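Local coordinates for RNA-binding protein Smaug (PDB 1OXJ) that binds RNA, probably recognising its target transcripts through a SAM domain that is joined here to a helical PHAT domain, at residues 138-150 with 160-172. Sequence-based numbering, arbitrary orientation.
Sequences TLGVLMWILDRSI and SQLKDLKFKLSKM
Lys-166 lies as a knob among Met-143, Leu-146, Asp-147 and Ile-150, its aliphatic chain spanning the interface between two antiparallel helices whose axes come within 9.4 Å. With CG anti to the backbone N (chi1 -179°) and every later torsion extended, the chain carries NZ to Asp-147 OD1 at 2.7 Å. The lysine NZ comes to OD1 from above the carboxylate plane, 52° out of it, in a hydrogen bond that is part of a salt bridge. On the way, Lys-166 CG presses against Met-143 CE at 3.5 Å, tighter than usual for two carbons; bends at chi2 and chi3 curl the methionine so that CE also touches Ser-170 CB and SD lies against Leu-169 CB. At the base of the lysine, Leu-146 CD1 meets Lys-166 CA and, at 3.6 Å, Leu-169 CD1, the two leucines crossing nearly at right angles; Leu-142 CD2 adds to the same cluster. Toward the start of 160-172, Ile-150 and Leu-162 slide past each other in opposite directions, CG1 of the first 3.6 Å from CB of the second, while Ile-150 CG2 rests on Lys-163 CE. At the other end, the Met-172 methyl reaches both methyls of Leu-139. Farther out, Arg-148 NH1 makes a weak, salt-bridged hydrogen bond to Asp-147 OD2, and Leu-126 of helix 111-127 packs on Leu-139 and Leu-142. The pairing of these last two PHAT helices combines apolar packing of leucine, isoleucine and methionine with a charged bridge, and Asp-147, shared between two cations, is probably ionised.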
ATOM      1  N   THR A 138       9.070  -9.744 -11.758  1.00 43.66           N
ATOM      2  CA  THR A 138       7.880  -9.794 -10.918  1.00 41.27           C
ATOM      3  C   THR A 138       8.205 -10.318  -9.525  1.00 41.68           C
ATOM      4  O   THR A 138       7.815  -9.723  -8.522  1.00 39.97           O
ATOM      5  CB  THR A 138       6.803 -10.698 -11.560  1.00 41.28           C
ATOM      6  OG1 THR A 138       6.416 -10.140 -12.817  1.00 41.00           O
ATOM      7  CG2 THR A 138       5.581 -10.812 -10.668  1.00 40.19           C
ATOM      8  N   LEU A 139       8.921 -11.435  -9.469  1.00 40.94           N
ATOM      9  CA  LEU A 139       9.294 -12.032  -8.193  1.00 40.89           C
ATOM     10  C   LEU A 139      10.132 -11.051  -7.369  1.00 38.54           C
ATOM     11  O   LEU A 139       9.976 -10.964  -6.158  1.00 39.37           O
ATOM     12  CB  LEU A 139      10.066 -13.333  -8.434  1.00 42.41           C
ATOM     13  CG  LEU A 139      10.211 -14.304  -7.262  1.00 44.03           C
ATOM     14  CD1 LEU A 139       8.875 -14.490  -6.561  1.00 44.22           C
ATOM     15  CD2 LEU A 139      10.728 -15.638  -7.789  1.00 45.25           C
ATOM     16  N   GLY A 140      11.007 -10.304  -8.034  1.00 38.35           N
ATOM     17  CA  GLY A 140      11.836  -9.333  -7.338  1.00 36.91           C
ATOM     18  C   GLY A 140      11.007  -8.206  -6.733  1.00 37.89           C
ATOM     19  O   GLY A 140      11.247  -7.775  -5.603  1.00 36.71           O
ATOM     20  N   VAL A 141      10.020  -7.714  -7.473  1.00 36.62           N
ATOM     21  CA  VAL A 141       9.197  -6.641  -6.933  1.00 35.15           C
ATOM     22  C   VAL A 141       8.404  -7.161  -5.730  1.00 33.31           C
ATOM     23  O   VAL A 141       8.330  -6.501  -4.702  1.00 34.81           O
ATOM     24  CB  VAL A 141       8.237  -6.076  -8.002  1.00 36.86           C
ATOM     25  CG1 VAL A 141       7.383  -4.966  -7.397  1.00 34.86           C
ATOM     26  CG2 VAL A 141       9.043  -5.527  -9.178  1.00 37.02           C
ATOM     27  N   LEU A 142       7.833  -8.355  -5.857  1.00 31.48           N
ATOM     28  CA  LEU A 142       7.063  -8.954  -4.772  1.00 31.16           C
ATOM     29  C   LEU A 142       7.889  -9.111  -3.495  1.00 32.07           C
ATOM     30  O   LEU A 142       7.400  -8.849  -2.400  1.00 31.36           O
ATOM     31  CB  LEU A 142       6.516 -10.322  -5.192  1.00 32.12           C
ATOM     32  CG  LEU A 142       5.723 -11.061  -4.113  1.00 31.71           C
ATOM     33  CD1 LEU A 142       4.552 -10.170  -3.655  1.00 35.36           C
ATOM     34  CD2 LEU A 142       5.218 -12.396  -4.655  1.00 34.92           C
ATOM     35  N   MET A 143       9.142  -9.534  -3.628  1.00 31.38           N
ATOM     36  CA  MET A 143       9.983  -9.706  -2.448  1.00 33.38           C
ATOM     37  C   MET A 143      10.193  -8.348  -1.779  1.00 31.78           C
ATOM     38  O   MET A 143      10.190  -8.247  -0.558  1.00 32.20           O
ATOM     39  CB  MET A 143      11.314 -10.353  -2.840  1.00 35.96           C
ATOM     40  CG  MET A 143      11.169 -11.792  -3.346  1.00 37.44           C
ATOM     41  SD  MET A 143      10.599 -12.980  -2.092  1.00 35.49           S
ATOM     42  CE  MET A 143      12.107 -13.122  -1.124  1.00 40.05           C
ATOM     43  N   TRP A 144      10.348  -7.297  -2.581  1.00 32.92           N
ATOM     44  CA  TRP A 144      10.511  -5.955  -2.034  1.00 31.33           C
ATOM     45  C   TRP A 144       9.217  -5.548  -1.311  1.00 31.80           C
ATOM     46  O   TRP A 144       9.245  -4.930  -0.246  1.00 31.83           O
ATOM     47  CB  TRP A 144      10.799  -4.965  -3.155  1.00 32.48           C
ATOM     48  CG  TRP A 144      10.823  -3.547  -2.706  1.00 33.73           C
ATOM     49  CD1 TRP A 144      11.848  -2.896  -2.070  1.00 35.49           C
ATOM     50  CD2 TRP A 144       9.765  -2.596  -2.842  1.00 34.24           C
ATOM     51  NE1 TRP A 144      11.488  -1.594  -1.807  1.00 36.31           N
ATOM     52  CE2 TRP A 144      10.213  -1.385  -2.269  1.00 34.91           C
ATOM     53  CE3 TRP A 144       8.476  -2.649  -3.395  1.00 34.97           C
ATOM     54  CZ2 TRP A 144       9.419  -0.233  -2.233  1.00 38.15           C
ATOM     55  CZ3 TRP A 144       7.685  -1.503  -3.360  1.00 35.00           C
ATOM     56  CH2 TRP A 144       8.161  -0.311  -2.781  1.00 35.83           C
ATOM     57  N   ILE A 145       8.076  -5.891  -1.899  1.00 29.24           N
ATOM     58  CA  ILE A 145       6.794  -5.565  -1.273  1.00 29.12           C
ATOM     59  C   ILE A 145       6.678  -6.248   0.096  1.00 29.68           C
ATOM     60  O   ILE A 145       6.319  -5.612   1.095  1.00 31.32           O
ATOM     61  CB  ILE A 145       5.614  -6.023  -2.164  1.00 26.40           C
ATOM     62  CG1 ILE A 145       5.541  -5.144  -3.420  1.00 27.25           C
ATOM     63  CG2 ILE A 145       4.293  -5.955  -1.367  1.00 27.03           C
ATOM     64  CD1 ILE A 145       4.532  -5.660  -4.471  1.00 26.51           C
ATOM     65  N   LEU A 146       6.968  -7.542   0.146  1.00 30.70           N
ATOM     66  CA  LEU A 146       6.890  -8.267   1.409  1.00 33.68           C
ATOM     67  C   LEU A 146       7.838  -7.594   2.387  1.00 35.55           C
ATOM     68  O   LEU A 146       7.527  -7.423   3.562  1.00 36.50           O
ATOM     69  CB  LEU A 146       7.282  -9.733   1.208  1.00 33.28           C
ATOM     70  CG  LEU A 146       6.354 -10.522   0.279  1.00 35.00           C
ATOM     71  CD1 LEU A 146       6.880 -11.933   0.085  1.00 34.92           C
ATOM     72  CD2 LEU A 146       4.954 -10.550   0.865  1.00 33.71           C
ATOM     73  N   ASP A 147       8.990  -7.195   1.866  1.00 38.96           N
ATOM     74  CA  ASP A 147      10.028  -6.529   2.636  1.00 40.40           C
ATOM     75  C   ASP A 147       9.488  -5.275   3.329  1.00 39.83           C
ATOM     76  O   ASP A 147       9.651  -5.107   4.537  1.00 39.57           O
ATOM     77  CB  ASP A 147      11.182  -6.182   1.692  1.00 44.63           C
ATOM     78  CG  ASP A 147      12.511  -6.092   2.402  1.00 49.34           C
ATOM     79  OD1 ASP A 147      12.756  -6.910   3.316  1.00 51.75           O
ATOM     80  OD2 ASP A 147      13.318  -5.214   2.032  1.00 53.29           O
ATOM     81  N   ARG A 148       8.836  -4.402   2.567  1.00 38.20           N
ATOM     82  CA  ARG A 148       8.270  -3.174   3.122  1.00 37.51           C
ATOM     83  C   ARG A 148       7.072  -3.474   4.025  1.00 37.07           C
ATOM     84  O   ARG A 148       6.823  -2.750   4.983  1.00 36.60           O
ATOM     85  CB  ARG A 148       7.826  -2.233   1.997  1.00 38.80           C
ATOM     86  CG  ARG A 148       8.950  -1.720   1.103  1.00 43.81           C
ATOM     87  CD  ARG A 148       9.784  -0.646   1.797  1.00 47.48           C
ATOM     88  NE  ARG A 148      10.586  -1.174   2.899  1.00 50.60           N
ATOM     89  CZ  ARG A 148      11.686  -1.906   2.745  1.00 53.74           C
ATOM     90  NH1 ARG A 148      12.126  -2.202   1.528  1.00 54.57           N
ATOM     91  NH2 ARG A 148      12.351  -2.343   3.809  1.00 54.99           N
ATOM     92  N   SER A 149       6.329  -4.535   3.715  1.00 35.31           N
ATOM     93  CA  SER A 149       5.160  -4.907   4.514  1.00 36.42           C
ATOM     94  C   SER A 149       5.573  -5.429   5.897  1.00 37.24           C
ATOM     95  O   SER A 149       4.894  -5.177   6.903  1.00 37.76           O
ATOM     96  CB  SER A 149       4.338  -5.980   3.784  1.00 35.93           C
ATOM     97  OG  SER A 149       3.829  -5.488   2.551  1.00 33.75           O
ATOM     98  N   ILE A 150       6.684  -6.157   5.944  1.00 37.69           N
ATOM     99  CA  ILE A 150       7.180  -6.709   7.206  1.00 38.50           C
ATOM    100  C   ILE A 150       7.488  -5.576   8.181  1.00 39.26           C
ATOM    101  O   ILE A 150       7.375  -5.740   9.396  1.00 39.64           O
ATOM    102  CB  ILE A 150       8.452  -7.561   6.972  1.00 38.27           C
ATOM    103  CG1 ILE A 150       8.077  -8.857   6.246  1.00 38.91           C
ATOM    104  CG2 ILE A 150       9.127  -7.894   8.297  1.00 41.05           C
ATOM    105  CD1 ILE A 150       9.265  -9.668   5.760  1.00 37.91           C
ATOM    106  N   SER A 160       5.479 -11.884  11.517  1.00 46.87           N
ATOM    107  CA  SER A 160       5.982 -13.254  11.544  1.00 45.72           C
ATOM    108  C   SER A 160       5.506 -14.051  10.339  1.00 44.03           C
ATOM    109  O   SER A 160       6.293 -14.727   9.679  1.00 43.29           O
ATOM    110  CB  SER A 160       5.546 -13.958  12.836  1.00 48.10           C
ATOM    111  OG  SER A 160       5.998 -15.301  12.852  1.00 48.78           O
ATOM    112  N   GLN A 161       4.213 -13.969  10.053  1.00 44.02           N
ATOM    113  CA  GLN A 161       3.650 -14.689   8.923  1.00 44.17           C
ATOM    114  C   GLN A 161       4.232 -14.170   7.606  1.00 44.00           C
ATOM    115  O   GLN A 161       4.411 -14.931   6.651  1.00 42.34           O
ATOM    116  CB  GLN A 161       2.123 -14.544   8.912  1.00 45.73           C
ATOM    117  CG  GLN A 161       1.425 -15.036  10.183  1.00 49.17           C
ATOM    118  CD  GLN A 161       1.396 -13.993  11.300  1.00 51.75           C
ATOM    119  OE1 GLN A 161       2.440 -13.550  11.790  1.00 51.77           O
ATOM    120  NE2 GLN A 161       0.191 -13.598  11.706  1.00 51.12           N
ATOM    121  N   LEU A 162       4.532 -12.874   7.558  1.00 42.43           N
ATOM    122  CA  LEU A 162       5.089 -12.269   6.350  1.00 42.08           C
ATOM    123  C   LEU A 162       6.520 -12.739   6.115  1.00 43.27           C
ATOM    124  O   LEU A 162       6.895 -13.049   4.987  1.00 42.37           O
ATOM    125  CB  LEU A 162       5.038 -10.738   6.446  1.00 41.29           C
ATOM    126  CG  LEU A 162       3.627 -10.142   6.328  1.00 40.53           C
ATOM    127  CD1 LEU A 162       3.619  -8.680   6.759  1.00 38.33           C
ATOM    128  CD2 LEU A 162       3.137 -10.298   4.887  1.00 40.09           C
ATOM    129  N   LYS A 163       7.318 -12.801   7.181  1.00 43.84           N
ATOM    130  CA  LYS A 163       8.699 -13.258   7.055  1.00 45.24           C
ATOM    131  C   LYS A 163       8.696 -14.705   6.577  1.00 44.79           C
ATOM    132  O   LYS A 163       9.512 -15.097   5.748  1.00 45.25           O
ATOM    133  CB  LYS A 163       9.427 -13.161   8.398  1.00 46.15           C
ATOM    134  CG  LYS A 163       9.534 -11.748   8.950  1.00 46.61           C
ATOM    135  CD  LYS A 163      10.168 -11.756  10.335  1.00 47.99           C
ATOM    136  CE  LYS A 163      10.161 -10.366  10.948  1.00 49.07           C
ATOM    137  NZ  LYS A 163      10.747 -10.349  12.321  1.00 51.89           N
ATOM    138  N   ASP A 164       7.771 -15.496   7.105  1.00 45.97           N
ATOM    139  CA  ASP A 164       7.661 -16.895   6.711  1.00 48.01           C
ATOM    140  C   ASP A 164       7.364 -16.976   5.220  1.00 48.29           C
ATOM    141  O   ASP A 164       8.069 -17.654   4.472  1.00 49.29           O
ATOM    142  CB  ASP A 164       6.537 -17.593   7.490  1.00 50.84           C
ATOM    143  CG  ASP A 164       6.877 -17.800   8.956  1.00 53.12           C
ATOM    144  OD1 ASP A 164       5.986 -18.239   9.714  1.00 56.04           O
ATOM    145  OD2 ASP A 164       8.031 -17.529   9.350  1.00 53.86           O
ATOM    146  N   LEU A 165       6.321 -16.266   4.797  1.00 47.98           N
ATOM    147  CA  LEU A 165       5.901 -16.243   3.399  1.00 47.70           C
ATOM    148  C   LEU A 165       7.064 -15.844   2.485  1.00 47.32           C
ATOM    149  O   LEU A 165       7.339 -16.512   1.483  1.00 44.79           O
ATOM    150  CB  LEU A 165       4.743 -15.256   3.223  1.00 48.90           C
ATOM    151  CG  LEU A 165       3.696 -15.536   2.137  1.00 51.69           C
ATOM    152  CD1 LEU A 165       2.756 -14.345   2.040  1.00 50.03           C
ATOM    153  CD2 LEU A 165       4.362 -15.792   0.795  1.00 52.00           C
ATOM    154  N   LYS A 166       7.735 -14.748   2.830  1.00 45.48           N
ATOM    155  CA  LYS A 166       8.864 -14.261   2.045  1.00 47.83           C
ATOM    156  C   LYS A 166       9.959 -15.321   2.000  1.00 49.24           C
ATOM    157  O   LYS A 166      10.652 -15.468   0.995  1.00 49.78           O
ATOM    158  CB  LYS A 166       9.418 -12.970   2.658  1.00 48.18           C
ATOM    159  CG  LYS A 166      10.585 -12.354   1.900  1.00 50.03           C
ATOM    160  CD  LYS A 166      11.156 -11.156   2.656  1.00 53.46           C
ATOM    161  CE  LYS A 166      12.450 -10.656   2.024  1.00 56.03           C
ATOM    162  NZ  LYS A 166      13.057  -9.543   2.805  1.00 57.90           N
ATOM    163  N   PHE A 167      10.103 -16.065   3.092  1.00 50.55           N
ATOM    164  CA  PHE A 167      11.118 -17.108   3.168  1.00 51.91           C
ATOM    165  C   PHE A 167      10.764 -18.250   2.222  1.00 51.30           C
ATOM    166  O   PHE A 167      11.622 -18.752   1.497  1.00 51.56           O
ATOM    167  CB  PHE A 167      11.236 -17.632   4.602  1.00 53.27           C
ATOM    168  CG  PHE A 167      12.430 -18.522   4.827  1.00 55.45           C
ATOM    169  CD1 PHE A 167      13.722 -18.041   4.622  1.00 55.61           C
ATOM    170  CD2 PHE A 167      12.262 -19.838   5.246  1.00 55.85           C
ATOM    171  CE1 PHE A 167      14.832 -18.860   4.833  1.00 56.90           C
ATOM    172  CE2 PHE A 167      13.363 -20.665   5.461  1.00 56.81           C
ATOM    173  CZ  PHE A 167      14.651 -20.175   5.253  1.00 57.48           C
ATOM    174  N   LYS A 168       9.498 -18.658   2.233  1.00 51.63           N
ATOM    175  CA  LYS A 168       9.030 -19.733   1.361  1.00 51.93           C
ATOM    176  C   LYS A 168       9.294 -19.391  -0.106  1.00 52.06           C
ATOM    177  O   LYS A 168       9.765 -20.231  -0.875  1.00 51.81           O
ATOM    178  CB  LYS A 168       7.526 -19.966   1.547  1.00 52.58           C
ATOM    179  CG  LYS A 168       7.119 -20.907   2.681  1.00 55.35           C
ATOM    180  CD  LYS A 168       7.514 -20.394   4.059  1.00 57.56           C
ATOM    181  CE  LYS A 168       6.671 -21.046   5.157  1.00 57.92           C
ATOM    182  NZ  LYS A 168       6.744 -22.534   5.136  1.00 58.95           N
ATOM    183  N   LEU A 169       8.982 -18.157  -0.487  1.00 51.62           N
ATOM    184  CA  LEU A 169       9.172 -17.705  -1.863  1.00 52.06           C
ATOM    185  C   LEU A 169      10.640 -17.630  -2.259  1.00 51.84           C
ATOM    186  O   LEU A 169      10.995 -17.925  -3.399  1.00 51.61           O
ATOM    187  CB  LEU A 169       8.527 -16.328  -2.069  1.00 51.41           C
ATOM    188  CG  LEU A 169       7.018 -16.232  -1.833  1.00 52.38           C
ATOM    189  CD1 LEU A 169       6.558 -14.815  -2.116  1.00 50.47           C
ATOM    190  CD2 LEU A 169       6.285 -17.228  -2.729  1.00 52.09           C
ATOM    191  N   SER A 170      11.490 -17.226  -1.320  1.00 51.82           N
ATOM    192  CA  SER A 170      12.919 -17.107  -1.597  1.00 52.78           C
ATOM    193  C   SER A 170      13.546 -18.461  -1.921  1.00 53.34           C
ATOM    194  O   SER A 170      14.647 -18.526  -2.461  1.00 54.48           O
ATOM    195  CB  SER A 170      13.647 -16.494  -0.394  1.00 52.08           C
ATOM    196  OG  SER A 170      13.665 -17.395   0.700  1.00 50.01           O
ATOM    197  N   LYS A 171      12.845 -19.539  -1.594  1.00 53.73           N
ATOM    198  CA  LYS A 171      13.372 -20.873  -1.842  1.00 54.59           C
ATOM    199  C   LYS A 171      12.779 -21.601  -3.043  1.00 54.75           C
ATOM    200  O   LYS A 171      13.105 -22.766  -3.276  1.00 54.75           O
ATOM    201  CB  LYS A 171      13.212 -21.740  -0.589  1.00 56.21           C
ATOM    202  CG  LYS A 171      14.058 -21.287   0.599  1.00 57.07           C
ATOM    203  CD  LYS A 171      15.536 -21.175   0.235  1.00 59.14           C
ATOM    204  CE  LYS A 171      16.084 -22.484  -0.325  1.00 60.24           C
ATOM    205  NZ  LYS A 171      17.552 -22.420  -0.586  1.00 60.84           N
ATOM    206  N   MET A 172      11.916 -20.935  -3.805  1.00 53.32           N
ATOM    207  CA  MET A 172      11.328 -21.579  -4.978  1.00 52.60           C
ATOM    208  C   MET A 172      12.418 -21.758  -6.029  1.00 52.70           C
ATOM    209  O   MET A 172      13.394 -20.980  -5.983  1.00 52.13           O
ATOM    210  CB  MET A 172      10.194 -20.730  -5.571  1.00 50.62           C
ATOM    211  CG  MET A 172       8.931 -20.628  -4.722  1.00 49.26           C
ATOM    212  SD  MET A 172       7.607 -19.744  -5.610  1.00 44.08           S
ATOM    213  CE  MET A 172       8.459 -18.249  -5.976  1.00 41.79           C
TER